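Local structure of catalase (Corynebacterium glutamicum, 4B7H) at residues 154-163 / 174-182. The protein breaks hydrogen peroxide down to water and oxygen at a buried haem, here inhibited by nitric oxide bound to the iron. Sequence-based numbering, arbitrary orientation.
Sequences KFPDFIHSQK and DMQWDFWTR. With HEM (protoporphyrin IX containing Fe), chain E; NO (nitric oxide), chain F.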
ATOM      1  N   LYS A 154       2.963 -19.113  19.675  1.00  8.32           N
ATOM      2  CA  LYS A 154       1.689 -19.810  19.537  1.00  8.88           C
ATOM      3  C   LYS A 154       0.501 -18.893  19.235  1.00  8.14           C
ATOM      4  O   LYS A 154      -0.603 -19.372  18.953  1.00  8.28           O
ATOM      5  CB  LYS A 154       1.407 -20.609  20.817  1.00 10.32           C
ATOM      6  CG  LYS A 154       2.320 -21.810  20.997  1.00 10.49           C
ATOM      7  CD  LYS A 154       1.537 -23.114  21.024  1.00 10.46           C
ATOM      8  CE  LYS A 154       0.749 -23.353  19.731  1.00 10.22           C
ATOM      9  NZ  LYS A 154       1.626 -23.641  18.558  1.00 10.65           N
ATOM     10  N   PHE A 155       0.714 -17.582  19.300  1.00  8.27           N
ATOM     11  CA  PHE A 155      -0.398 -16.645  19.187  1.00  8.25           C
ATOM     12  C   PHE A 155      -1.142 -16.712  17.840  1.00  8.62           C
ATOM     13  O   PHE A 155      -2.379 -16.776  17.833  1.00  8.28           O
ATOM     14  CB  PHE A 155       0.071 -15.235  19.557  1.00  9.34           C
ATOM     15  CG  PHE A 155      -0.975 -14.180  19.399  1.00  9.45           C
ATOM     16  CD1 PHE A 155      -1.961 -14.008  20.355  1.00 10.00           C
ATOM     17  CD2 PHE A 155      -0.954 -13.339  18.301  1.00 10.02           C
ATOM     18  CE1 PHE A 155      -2.914 -13.006  20.218  1.00 10.07           C
ATOM     19  CE2 PHE A 155      -1.901 -12.343  18.150  1.00 11.30           C
ATOM     20  CZ  PHE A 155      -2.877 -12.170  19.113  1.00 10.41           C
ATOM     21  N   PRO A 156      -0.411 -16.725  16.703  1.00  7.96           N
ATOM     22  CA  PRO A 156      -1.146 -16.837  15.430  1.00  8.10           C
ATOM     23  C   PRO A 156      -1.928 -18.147  15.309  1.00  7.91           C
ATOM     24  O   PRO A 156      -2.975 -18.163  14.671  1.00  8.18           O
ATOM     25  CB  PRO A 156      -0.036 -16.741  14.375  1.00  8.88           C
ATOM     26  CG  PRO A 156       1.007 -15.886  15.046  1.00  8.80           C
ATOM     27  CD  PRO A 156       1.012 -16.408  16.469  1.00  8.96           C
ATOM     28  N   ASP A 157      -1.450 -19.222  15.933  1.00  8.17           N
ATOM     29  CA  ASP A 157      -2.196 -20.475  15.927  1.00  8.58           C
ATOM     30  C   ASP A 157      -3.525 -20.320  16.652  1.00  7.99           C
ATOM     31  O   ASP A 157      -4.578 -20.730  16.154  1.00  9.00           O
ATOM     32  CB  ASP A 157      -1.374 -21.592  16.570  1.00  9.06           C
ATOM     33  CG  ASP A 157      -0.103 -21.867  15.814  1.00  8.75           C
ATOM     34  OD1 ASP A 157      -0.199 -22.202  14.609  1.00  9.24           O
ATOM     35  OD2 ASP A 157       0.985 -21.752  16.414  1.00  9.47           O
ATOM     36  N   PHE A 158      -3.480 -19.711  17.828  1.00  7.83           N
ATOM     37  CA  PHE A 158      -4.695 -19.506  18.588  1.00  7.64           C
ATOM     38  C   PHE A 158      -5.672 -18.622  17.813  1.00  8.06           C
ATOM     39  O   PHE A 158      -6.857 -18.952  17.676  1.00  8.74           O
ATOM     40  CB  PHE A 158      -4.387 -18.881  19.944  1.00  8.20           C
ATOM     41  CG  PHE A 158      -5.595 -18.352  20.629  1.00  9.27           C
ATOM     42  CD1 PHE A 158      -6.664 -19.194  20.922  1.00 10.49           C
ATOM     43  CD2 PHE A 158      -5.694 -17.004  20.934  1.00 10.09           C
ATOM     44  CE1 PHE A 158      -7.806 -18.700  21.543  1.00 11.45           C
ATOM     45  CE2 PHE A 158      -6.828 -16.504  21.550  1.00 10.32           C
ATOM     46  CZ  PHE A 158      -7.893 -17.352  21.845  1.00 10.53           C
ATOM     47  N   ILE A 159      -5.192 -17.491  17.303  1.00  8.15           N
ATOM     48  CA  ILE A 159      -6.091 -16.576  16.605  1.00  7.99           C
ATOM     49  C   ILE A 159      -6.671 -17.206  15.333  1.00  8.02           C
ATOM     50  O   ILE A 159      -7.875 -17.095  15.080  1.00  7.38           O
ATOM     51  CB  ILE A 159      -5.429 -15.215  16.339  1.00  7.36           C
ATOM     52  CG1 ILE A 159      -5.071 -14.523  17.668  1.00  8.09           C
ATOM     53  CG2 ILE A 159      -6.337 -14.335  15.494  1.00  9.01           C
ATOM     54  CD1 ILE A 159      -6.264 -14.195  18.581  1.00 10.36           C
ATOM     55  N   HIS A 160      -5.793 -17.908  14.404  1.00  7.50           N
ATOM     56  CA  HIS A 160      -6.475 -18.630  13.328  1.00  7.01           C
ATOM     57  C   HIS A 160      -7.500 -19.612  13.908  1.00  7.64           C
ATOM     58  O   HIS A 160      -8.621 -19.735  13.400  1.00  8.47           O
ATOM     59  CB  HIS A 160      -5.500 -19.441  12.476  1.00  7.17           C
ATOM     60  CG  HIS A 160      -4.470 -18.645  11.731  1.00  7.87           C
ATOM     61  ND1 HIS A 160      -3.334 -19.170  11.151  1.00  9.91           N
ATOM     62  CD2 HIS A 160      -4.433 -17.316  11.478  1.00  8.89           C
ATOM     63  CE1 HIS A 160      -2.659 -18.196  10.565  1.00  7.32           C
ATOM     64  NE2 HIS A 160      -3.302 -17.061  10.754  1.00 13.82           N
ATOM     65  N   SER A 161      -7.285 -20.281  14.966  1.00  8.35           N
ATOM     66  CA  SER A 161      -8.256 -21.284  15.413  1.00  7.75           C
ATOM     67  C   SER A 161      -9.582 -20.662  15.839  1.00  7.95           C
ATOM     68  O   SER A 161     -10.626 -21.322  15.800  1.00  8.57           O
ATOM     69  CB  SER A 161      -7.688 -22.169  16.536  1.00  9.22           C
ATOM     70  OG  SER A 161      -7.741 -21.525  17.800  1.00  8.96           O
ATOM     71  N   GLN A 162      -9.536 -19.391  16.230  1.00  8.15           N
ATOM     72  CA  GLN A 162     -10.723 -18.631  16.611  1.00  8.54           C
ATOM     73  C   GLN A 162     -11.437 -17.953  15.450  1.00  7.86           C
ATOM     74  O   GLN A 162     -12.548 -17.433  15.626  1.00  8.43           O
ATOM     75  CB  GLN A 162     -10.326 -17.568  17.627  1.00  8.78           C
ATOM     76  CG  GLN A 162      -9.986 -18.177  18.965  1.00  9.87           C
ATOM     77  CD  GLN A 162     -11.237 -18.649  19.667  1.00 11.46           C
ATOM     78  OE1 GLN A 162     -12.211 -17.894  19.785  1.00 13.67           O
ATOM     79  NE2 GLN A 162     -11.243 -19.906  20.110  1.00 11.76           N
ATOM     80  N   LYS A 163     -10.790 -17.940  14.281  1.00  7.77           N
ATOM     81  CA  LYS A 163     -11.321 -17.283  13.093  1.00  8.19           C
ATOM     82  C   LYS A 163     -11.906 -18.317  12.121  1.00  8.03           C
ATOM     83  O   LYS A 163     -12.534 -19.276  12.566  1.00  8.54           O
ATOM     84  CB  LYS A 163     -10.275 -16.345  12.466  1.00  8.71           C
ATOM     85  CG  LYS A 163     -10.020 -15.084  13.303  1.00  9.34           C
ATOM     86  CD  LYS A 163      -8.994 -14.175  12.635  1.00  9.48           C
ATOM     87  CE  LYS A 163      -9.065 -12.721  13.111  1.00 10.86           C
ATOM     88  NZ  LYS A 163     -10.307 -12.031  12.650  1.00 10.66           N
ATOM     89  N   ASP A 174     -14.998 -27.378  16.164  1.00  9.55           N
ATOM     90  CA  ASP A 174     -13.997 -28.433  16.251  1.00  9.36           C
ATOM     91  C   ASP A 174     -12.595 -27.838  16.267  1.00  9.36           C
ATOM     92  O   ASP A 174     -11.746 -28.235  17.068  1.00  9.70           O
ATOM     93  CB  ASP A 174     -14.106 -29.434  15.107  1.00 10.29           C
ATOM     94  CG  ASP A 174     -13.202 -30.623  15.316  1.00 10.89           C
ATOM     95  OD1 ASP A 174     -13.594 -31.510  16.095  1.00 11.52           O
ATOM     96  OD2 ASP A 174     -12.084 -30.656  14.757  1.00 12.37           O
ATOM     97  N   MET A 175     -12.356 -26.875  15.382  1.00  8.88           N
ATOM     98  CA  MET A 175     -11.061 -26.214  15.334  1.00  9.02           C
ATOM     99  C   MET A 175     -10.731 -25.515  16.658  1.00  8.78           C
ATOM    100  O   MET A 175      -9.600 -25.601  17.148  1.00  8.88           O
ATOM    101  CB  MET A 175     -11.021 -25.231  14.162  1.00  9.52           C
ATOM    102  CG  MET A 175      -9.853 -24.254  14.224  1.00  9.94           C
ATOM    103  SD  MET A 175      -9.509 -23.375  12.682  1.00  9.00           S
ATOM    104  CE  MET A 175     -10.988 -22.386  12.502  1.00  9.66           C
ATOM    105  N   GLN A 176     -11.705 -24.823  17.242  1.00  7.64           N
ATOM    106  CA  GLN A 176     -11.445 -24.103  18.491  1.00  8.99           C
ATOM    107  C   GLN A 176     -11.037 -25.051  19.607  1.00  8.77           C
ATOM    108  O   GLN A 176     -10.068 -24.800  20.333  1.00  9.18           O
ATOM    109  CB  GLN A 176     -12.667 -23.294  18.919  1.00  9.71           C
ATOM    110  CG  GLN A 176     -13.016 -22.219  17.913  1.00 10.43           C
ATOM    111  CD  GLN A 176     -13.947 -21.144  18.455  1.00 13.10           C
ATOM    112  OE1 GLN A 176     -14.215 -21.065  19.662  1.00 13.72           O
ATOM    113  NE2 GLN A 176     -14.440 -20.298  17.557  1.00 14.82           N
ATOM    114  N   TRP A 177     -11.768 -26.151  19.739  1.00  9.23           N
ATOM    115  CA  TRP A 177     -11.506 -27.108  20.810  1.00  9.02           C
ATOM    116  C   TRP A 177     -10.312 -28.011  20.515  1.00  8.71           C
ATOM    117  O   TRP A 177      -9.615 -28.440  21.443  1.00  9.23           O
ATOM    118  CB  TRP A 177     -12.757 -27.932  21.114  1.00  9.49           C
ATOM    119  CG  TRP A 177     -13.804 -27.111  21.791  1.00  8.91           C
ATOM    120  CD1 TRP A 177     -14.933 -26.579  21.231  1.00  8.62           C
ATOM    121  CD2 TRP A 177     -13.791 -26.681  23.154  1.00  9.29           C
ATOM    122  NE1 TRP A 177     -15.630 -25.855  22.172  1.00  9.78           N
ATOM    123  CE2 TRP A 177     -14.946 -25.906  23.361  1.00  9.63           C
ATOM    124  CE3 TRP A 177     -12.917 -26.892  24.230  1.00  9.73           C
ATOM    125  CZ2 TRP A 177     -15.252 -25.334  24.598  1.00 10.60           C
ATOM    126  CZ3 TRP A 177     -13.213 -26.313  25.448  1.00 11.07           C
ATOM    127  CH2 TRP A 177     -14.375 -25.552  25.626  1.00 10.97           C
ATOM    128  N   ASP A 178     -10.069 -28.312  19.240  1.00  8.71           N
ATOM    129  CA  ASP A 178      -8.875 -29.072  18.876  1.00  9.59           C
ATOM    130  C   ASP A 178      -7.643 -28.290  19.321  1.00  9.29           C
ATOM    131  O   ASP A 178      -6.743 -28.843  19.964  1.00  9.52           O
ATOM    132  CB  ASP A 178      -8.828 -29.339  17.367  1.00  9.03           C
ATOM    133  CG  ASP A 178      -7.720 -30.303  16.972  1.00  9.68           C
ATOM    134  OD1 ASP A 178      -7.500 -31.293  17.701  1.00 11.23           O
ATOM    135  OD2 ASP A 178      -7.065 -30.064  15.929  1.00  9.53           O
ATOM    136  N   PHE A 179      -7.616 -26.991  19.020  1.00  9.09           N
ATOM    137  CA  PHE A 179      -6.482 -26.177  19.440  1.00  8.48           C
ATOM    138  C   PHE A 179      -6.392 -26.092  20.960  1.00  9.13           C
ATOM    139  O   PHE A 179      -5.330 -26.350  21.534  1.00  9.04           O
ATOM    140  CB  PHE A 179      -6.506 -24.760  18.857  1.00  7.98           C
ATOM    141  CG  PHE A 179      -5.355 -23.915  19.346  1.00  8.20           C
ATOM    142  CD1 PHE A 179      -4.091 -24.056  18.776  1.00  8.35           C
ATOM    143  CD2 PHE A 179      -5.511 -23.040  20.415  1.00  9.24           C
ATOM    144  CE1 PHE A 179      -3.010 -23.322  19.242  1.00  9.42           C
ATOM    145  CE2 PHE A 179      -4.425 -22.304  20.893  1.00 10.32           C
ATOM    146  CZ  PHE A 179      -3.174 -22.446  20.297  1.00  9.15           C
ATOM    147  N   TRP A 180      -7.495 -25.733  21.612  1.00  9.19           N
ATOM    148  CA  TRP A 180      -7.469 -25.551  23.064  1.00  9.54           C
ATOM    149  C   TRP A 180      -7.015 -26.805  23.813  1.00  9.35           C
ATOM    150  O   TRP A 180      -6.193 -26.717  24.727  1.00 10.11           O
ATOM    151  CB  TRP A 180      -8.827 -25.099  23.584  1.00  8.80           C
ATOM    152  CG  TRP A 180      -9.101 -23.616  23.479  1.00  8.97           C
ATOM    153  CD1 TRP A 180      -8.191 -22.587  23.545  1.00  9.95           C
ATOM    154  CD2 TRP A 180     -10.390 -23.003  23.327  1.00  8.95           C
ATOM    155  NE1 TRP A 180      -8.847 -21.374  23.433  1.00  9.55           N
ATOM    156  CE2 TRP A 180     -10.192 -21.604  23.299  1.00  9.20           C
ATOM    157  CE3 TRP A 180     -11.691 -23.503  23.207  1.00 10.43           C
ATOM    158  CZ2 TRP A 180     -11.253 -20.701  23.166  1.00  9.49           C
ATOM    159  CZ3 TRP A 180     -12.739 -22.610  23.065  1.00 10.80           C
ATOM    160  CH2 TRP A 180     -12.516 -21.223  23.046  1.00  9.99           C
ATOM    161  N   THR A 181      -7.544 -27.969  23.437  1.00  9.15           N
ATOM    162  CA  THR A 181      -7.146 -29.203  24.123  1.00  9.81           C
ATOM    163  C   THR A 181      -5.721 -29.645  23.803  1.00  9.83           C
ATOM    164  O   THR A 181      -5.097 -30.350  24.600  1.00 11.46           O
ATOM    165  CB  THR A 181      -8.110 -30.379  23.850  1.00 10.29           C
ATOM    166  OG1 THR A 181      -8.080 -30.722  22.458  1.00 10.12           O
ATOM    167  CG2 THR A 181      -9.524 -30.030  24.275  1.00 10.91           C
ATOM    168  N   ARG A 182      -5.205 -29.258  22.639  1.00  9.24           N
ATOM    169  CA  ARG A 182      -3.828 -29.589  22.295  1.00  9.84           C
ATOM    170  C   ARG A 182      -2.850 -28.544  22.834  1.00 10.36           C
ATOM    171  O   ARG A 182      -1.639 -28.763  22.829  1.00 10.67           O
ATOM    172  CB  ARG A 182      -3.676 -29.794  20.785  1.00 10.74           C
ATOM    173  CG  ARG A 182      -4.411 -31.036  20.285  1.00 10.57           C
ATOM    174  CD  ARG A 182      -4.288 -31.251  18.774  1.00 10.13           C
ATOM    175  NE  ARG A 182      -5.043 -32.439  18.401  1.00  9.69           N
ATOM    176  CZ  ARG A 182      -4.576 -33.679  18.511  1.00 10.70           C
ATOM    177  NH1 ARG A 182      -3.339 -33.888  18.948  1.00 12.94           N
ATOM    178  NH2 ARG A 182      -5.345 -34.710  18.188  1.00 10.94           N
TER
HETATM  179  CHA HEM E1517      -4.749  -6.126  19.260  1.00  7.78           C
HETATM  180  CHB HEM E1517      -0.764  -8.860  18.852  1.00  7.76           C
HETATM  181  CHC HEM E1517      -1.791 -10.871  23.134  1.00  9.27           C
HETATM  182  CHD HEM E1517      -4.701  -7.143  24.036  1.00  9.14           C
HETATM  183  C1A HEM E1517      -3.599  -6.696  18.771  1.00  7.47           C
HETATM  184  C2A HEM E1517      -2.950  -6.357  17.519  1.00  7.68           C
HETATM  185  C3A HEM E1517      -1.842  -7.107  17.427  1.00  7.97           C
HETATM  186  C4A HEM E1517      -1.760  -7.944  18.600  1.00  8.32           C
HETATM  187  CMA HEM E1517      -0.795  -7.128  16.308  1.00  9.58           C
HETATM  188  CAA HEM E1517      -3.462  -5.303  16.513  1.00  8.05           C
HETATM  189  CBA HEM E1517      -2.919  -3.934  16.898  1.00  8.60           C
HETATM  190  CGA HEM E1517      -3.212  -2.879  15.864  1.00  7.98           C
HETATM  191  O1A HEM E1517      -3.488  -1.727  16.284  1.00  8.10           O
HETATM  192  O2A HEM E1517      -3.169  -3.155  14.637  1.00  8.16           O
HETATM  193  C1B HEM E1517      -0.697  -9.671  19.962  1.00  7.39           C
HETATM  194  C2B HEM E1517       0.283 -10.706  20.201  1.00  8.68           C
HETATM  195  C3B HEM E1517      -0.025 -11.279  21.384  1.00  8.92           C
HETATM  196  C4B HEM E1517      -1.183 -10.599  21.920  1.00  7.95           C
HETATM  197  CMB HEM E1517       1.425 -11.054  19.224  1.00  8.92           C
HETATM  198  CAB HEM E1517       0.682 -12.413  22.150  1.00 10.08           C
HETATM  199  CBB HEM E1517       1.986 -12.657  22.019  1.00 10.92           C
HETATM  200  C1C HEM E1517      -2.541  -9.939  23.829  1.00  8.57           C
HETATM  201  C2C HEM E1517      -2.709  -9.831  25.271  1.00  9.59           C
HETATM  202  C3C HEM E1517      -3.524  -8.786  25.502  1.00  8.77           C
HETATM  203  C4C HEM E1517      -3.865  -8.206  24.221  1.00  9.12           C
HETATM  204  CMC HEM E1517      -2.069 -10.783  26.311  1.00 10.92           C
HETATM  205  CAC HEM E1517      -4.005  -8.173  26.839  1.00  9.86           C
HETATM  206  CBC HEM E1517      -3.286  -8.248  27.972  1.00 13.07           C
HETATM  207  C1D HEM E1517      -5.028  -6.590  22.828  1.00  8.53           C
HETATM  208  C2D HEM E1517      -5.992  -5.548  22.688  1.00  8.01           C
HETATM  209  C3D HEM E1517      -6.019  -5.222  21.220  1.00  8.30           C
HETATM  210  C4D HEM E1517      -5.056  -6.090  20.600  1.00  7.03           C
HETATM  211  CMD HEM E1517      -6.832  -4.909  23.791  1.00  8.89           C
HETATM  212  CAD HEM E1517      -6.884  -4.148  20.575  1.00  8.20           C
HETATM  213  CBD HEM E1517      -6.246  -2.788  20.849  1.00  8.51           C
HETATM  214  CGD HEM E1517      -7.194  -1.775  20.280  1.00  8.26           C
HETATM  215  O1D HEM E1517      -6.831  -1.073  19.303  1.00  8.79           O
HETATM  216  O2D HEM E1517      -8.337  -1.683  20.793  1.00  8.20           O
HETATM  217  NA  HEM E1517      -2.844  -7.665  19.416  1.00  7.83           N
HETATM  218  NB  HEM E1517      -1.578  -9.628  21.021  1.00  7.70           N
HETATM  219  NC  HEM E1517      -3.257  -8.923  23.218  1.00  8.80           N
HETATM  220  ND  HEM E1517      -4.495  -6.899  21.580  1.00  7.78           N
HETATM  221 FE   HEM E1517      -3.087  -8.310  21.304  1.00  7.93          FE
HETATM  222  N    NO F1518      -4.231  -9.500  20.906  1.00 20.00           N
HETATM  223  O    NO F1518      -4.733 -10.486  21.026  1.00 20.00           O
HETATM  224  O   HOH W   1     -13.282 -20.784  14.758  1.00  9.14           O
HETATM  225  O   HOH W   2      -9.181 -21.910  20.130  1.00 10.01           O
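Helices 155-162 and 174-182 run nearly antiparallel, their axes 8.7 Å apart at 153°, and their CA atoms are nearest at Ser161 and Gln176. Phe179 bridges the gap: with CG anti to its backbone N (chi1 178°), the ring lies with one face against the turn at Asp157 and Phe158, and Phe158 CA sits 3.9 Å from the ring centroid in a CH-pi contact. Lys154 CE meets the edge of that ring; Lys154 NZ makes a salt bridge to Asp157 OD2 and a hydrogen bond to Asn34 of a neighbouring subunit, whose Lys55 also pairs with Asp157 OD2. Phe158 and Trp180 touch rim to rim, planes 32° apart, with Phe148 packing on both. At the other end Met175 lays CG 3.4 Å from Ser161 O. Two waters fill in the polar links. One gives hydrogens to Ser161 O and Lys163 O and accepts from Gln176 NE2; the other donates to Ser161 OG and Gln176 O and accepts from Gln162 NE2, while Ser161 OG donates to Phe158 O (2.7 Å) in its own helix. On the side of helix 155-162 turned from this packing, Phe155 lies flat against the haem, with CZ 3.2 Å from the nitric oxide O: the distal-side phenylalanine of the catalase haem pocket, carried by a helix that 174-182 backs.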